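Local coordinates for diguanylate cyclase (Pseudomonas aeruginosa, PDB 5M3C), which is a two-domain protein of the diguanylate cyclase family that joins a GGDEF domain to an EAL domain and is modelled with calcium ions and guanosine-5'-triphosphate, at residues Leu328-Phe333 with Asp349-Asp354. Sequence-based numbering, arbitrary orientation.
Sequences LAIDDF and DILKID. With CA (calcium ion), chain H.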
loop_
_atom_site.group_PDB
_atom_site.type_symbol
_atom_site.label_atom_id
_atom_site.label_comp_id
_atom_site.label_asym_id
_atom_site.label_seq_id
_atom_site.Cartn_x
_atom_site.Cartn_y
_atom_site.Cartn_z
ATOM N N LEU B 328 -4.119 -23.019 3.175
ATOM C CA LEU B 328 -4.086 -21.625 2.749
ATOM C C LEU B 328 -3.079 -21.428 1.630
ATOM O O LEU B 328 -1.985 -21.996 1.654
ATOM C CB LEU B 328 -3.733 -20.718 3.924
ATOM C CG LEU B 328 -4.756 -20.687 5.057
ATOM C CD1 LEU B 328 -4.288 -19.737 6.147
ATOM C CD2 LEU B 328 -6.130 -20.282 4.543
ATOM N N ALA B 329 -3.456 -20.612 0.652
ATOM C CA ALA B 329 -2.611 -20.367 -0.508
ATOM C C ALA B 329 -2.601 -18.892 -0.879
ATOM O O ALA B 329 -3.619 -18.207 -0.791
ATOM C CB ALA B 329 -3.090 -21.194 -1.691
ATOM N N ILE B 330 -1.437 -18.413 -1.294
ATOM C CA ILE B 330 -1.307 -17.058 -1.790
ATOM C C ILE B 330 -1.414 -17.084 -3.316
ATOM O O ILE B 330 -0.647 -17.770 -4.004
ATOM C CB ILE B 330 0.015 -16.415 -1.326
ATOM C CG1 ILE B 330 0.022 -14.916 -1.618
ATOM C CG2 ILE B 330 1.207 -17.085 -1.981
ATOM C CD1 ILE B 330 -0.800 -14.115 -0.635
ATOM N N ASP B 331 -2.387 -16.340 -3.831
ATOM C CA ASP B 331 -2.719 -16.350 -5.248
ATOM C C ASP B 331 -2.109 -15.139 -5.945
ATOM O O ASP B 331 -1.862 -14.112 -5.312
ATOM C CB ASP B 331 -4.240 -16.335 -5.418
ATOM C CG ASP B 331 -4.696 -16.954 -6.727
ATOM O OD1 ASP B 331 -3.842 -17.404 -7.522
ATOM O OD2 ASP B 331 -5.922 -16.996 -6.959
ATOM N N ASP B 332 -1.869 -15.272 -7.248
ATOM C CA ASP B 332 -1.298 -14.195 -8.055
ATOM C C ASP B 332 -0.053 -13.608 -7.397
ATOM O O ASP B 332 -0.021 -12.419 -7.074
ATOM C CB ASP B 332 -2.330 -13.082 -8.263
ATOM C CG ASP B 332 -3.682 -13.608 -8.703
ATOM O OD1 ASP B 332 -3.728 -14.447 -9.624
ATOM O OD2 ASP B 332 -4.701 -13.173 -8.131
ATOM N N PHE B 333 0.973 -14.435 -7.207
ATOM C CA PHE B 333 2.146 -14.010 -6.445
ATOM C C PHE B 333 3.273 -13.450 -7.308
ATOM O O PHE B 333 3.611 -14.013 -8.349
ATOM C CB PHE B 333 2.686 -15.169 -5.608
ATOM C CG PHE B 333 3.773 -14.764 -4.657
ATOM C CD1 PHE B 333 3.463 -14.170 -3.446
ATOM C CD2 PHE B 333 5.106 -14.968 -4.975
ATOM C CE1 PHE B 333 4.460 -13.793 -2.567
ATOM C CE2 PHE B 333 6.108 -14.594 -4.100
ATOM C CZ PHE B 333 5.784 -14.005 -2.893
ATOM N N ASP B 349 0.482 -22.602 2.840
ATOM C CA ASP B 349 0.923 -23.922 2.410
ATOM C C ASP B 349 1.330 -23.883 0.941
ATOM O O ASP B 349 2.270 -24.564 0.521
ATOM C CB ASP B 349 -0.199 -24.944 2.607
ATOM C CG ASP B 349 -0.626 -25.071 4.055
ATOM O OD1 ASP B 349 0.227 -25.419 4.899
ATOM O OD2 ASP B 349 -1.815 -24.829 4.350
ATOM N N ILE B 350 0.618 -23.068 0.166
ATOM C CA ILE B 350 0.798 -23.017 -1.278
ATOM C C ILE B 350 1.211 -21.618 -1.734
ATOM O O ILE B 350 0.870 -20.625 -1.098
ATOM C CB ILE B 350 -0.507 -23.408 -2.004
ATOM C CG1 ILE B 350 -1.039 -24.747 -1.478
ATOM C CG2 ILE B 350 -0.297 -23.462 -3.511
ATOM C CD1 ILE B 350 -0.143 -25.931 -1.767
ATOM N N LEU B 351 1.946 -21.555 -2.839
ATOM C CA LEU B 351 2.371 -20.289 -3.428
ATOM C C LEU B 351 2.059 -20.330 -4.923
ATOM O O LEU B 351 2.656 -21.110 -5.667
ATOM C CB LEU B 351 3.874 -20.079 -3.193
ATOM C CG LEU B 351 4.574 -18.786 -3.644
ATOM C CD1 LEU B 351 4.434 -18.541 -5.140
ATOM C CD2 LEU B 351 4.065 -17.590 -2.862
ATOM N N LYS B 352 1.124 -19.494 -5.367
ATOM C CA LYS B 352 0.703 -19.524 -6.766
ATOM C C LYS B 352 1.361 -18.425 -7.604
ATOM O O LYS B 352 1.118 -17.233 -7.397
ATOM C CB LYS B 352 -0.819 -19.425 -6.858
ATOM C CG LYS B 352 -1.545 -20.383 -5.925
ATOM C CD LYS B 352 -2.960 -20.672 -6.399
ATOM C CE LYS B 352 -2.959 -21.566 -7.630
ATOM N NZ LYS B 352 -4.332 -21.983 -8.025
ATOM N N ILE B 353 2.185 -18.842 -8.562
ATOM C CA ILE B 353 2.903 -17.908 -9.425
ATOM C C ILE B 353 1.948 -17.268 -10.425
ATOM O O ILE B 353 1.262 -17.969 -11.165
ATOM C CB ILE B 353 4.032 -18.606 -10.207
ATOM C CG1 ILE B 353 4.914 -19.425 -9.260
ATOM C CG2 ILE B 353 4.861 -17.579 -10.966
ATOM C CD1 ILE B 353 6.042 -20.162 -9.949
ATOM N N ASP B 354 1.918 -15.938 -10.448
ATOM C CA ASP B 354 1.013 -15.192 -11.324
ATOM C C ASP B 354 1.139 -15.615 -12.788
ATOM O O ASP B 354 2.211 -16.012 -13.243
ATOM C CB ASP B 354 1.281 -13.690 -11.201
ATOM C CG ASP B 354 0.189 -12.847 -11.837
ATOM O OD1 ASP B 354 -0.966 -12.911 -11.365
ATOM O OD2 ASP B 354 0.490 -12.113 -12.801
HETATM CA CA CA H . -7.169 -18.809 -7.927
#
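Two neighbouring parallel strands of the EAL-domain barrel, 328-331 and 350-353, meet beside the calcium site, with Ala329-Ile350 and Ile330-Leu351 as backbone bridge pairs. Leu328 O takes two backbone donors, Asp349 N (2.8 Å) and Ile350 N, while Asp349 OD2 accepts Leu328 N on its anti side and also pairs with Lys322. Further along, Ile330 N reaches Ile350 O, and Lys352 N lies nearly on the extension of the Ile330 C=O bond (2.8 Å from O). A beta bulge at Asp331-Asp332 then shifts the register by one residue, and Phe333 N donates to Lys352 O (2.8 Å). Past the bulge, chi1 of -172° swings the Phe333 ring over the Leu351 side chain, whose CD2 sits 3.4 Å from the ring centroid in a CH-pi contact. Ala329 CB packs on Ile350 CB at 3.4 Å. Asp331 OD2 binds calcium at 2.4 Å, with Glu210, Asn269 and Glu301 completing the protein ligands. Lys352 lays its CD 3.6 Å from Asp331 OD1 and, bent at chi3 (72°), carries NZ to a salt bridge with Glu301, a second-shell link to the metal. Carboxylates and an asparagine from barrel strands meeting at a metal are characteristic of the EAL-domain TIM-like barrel.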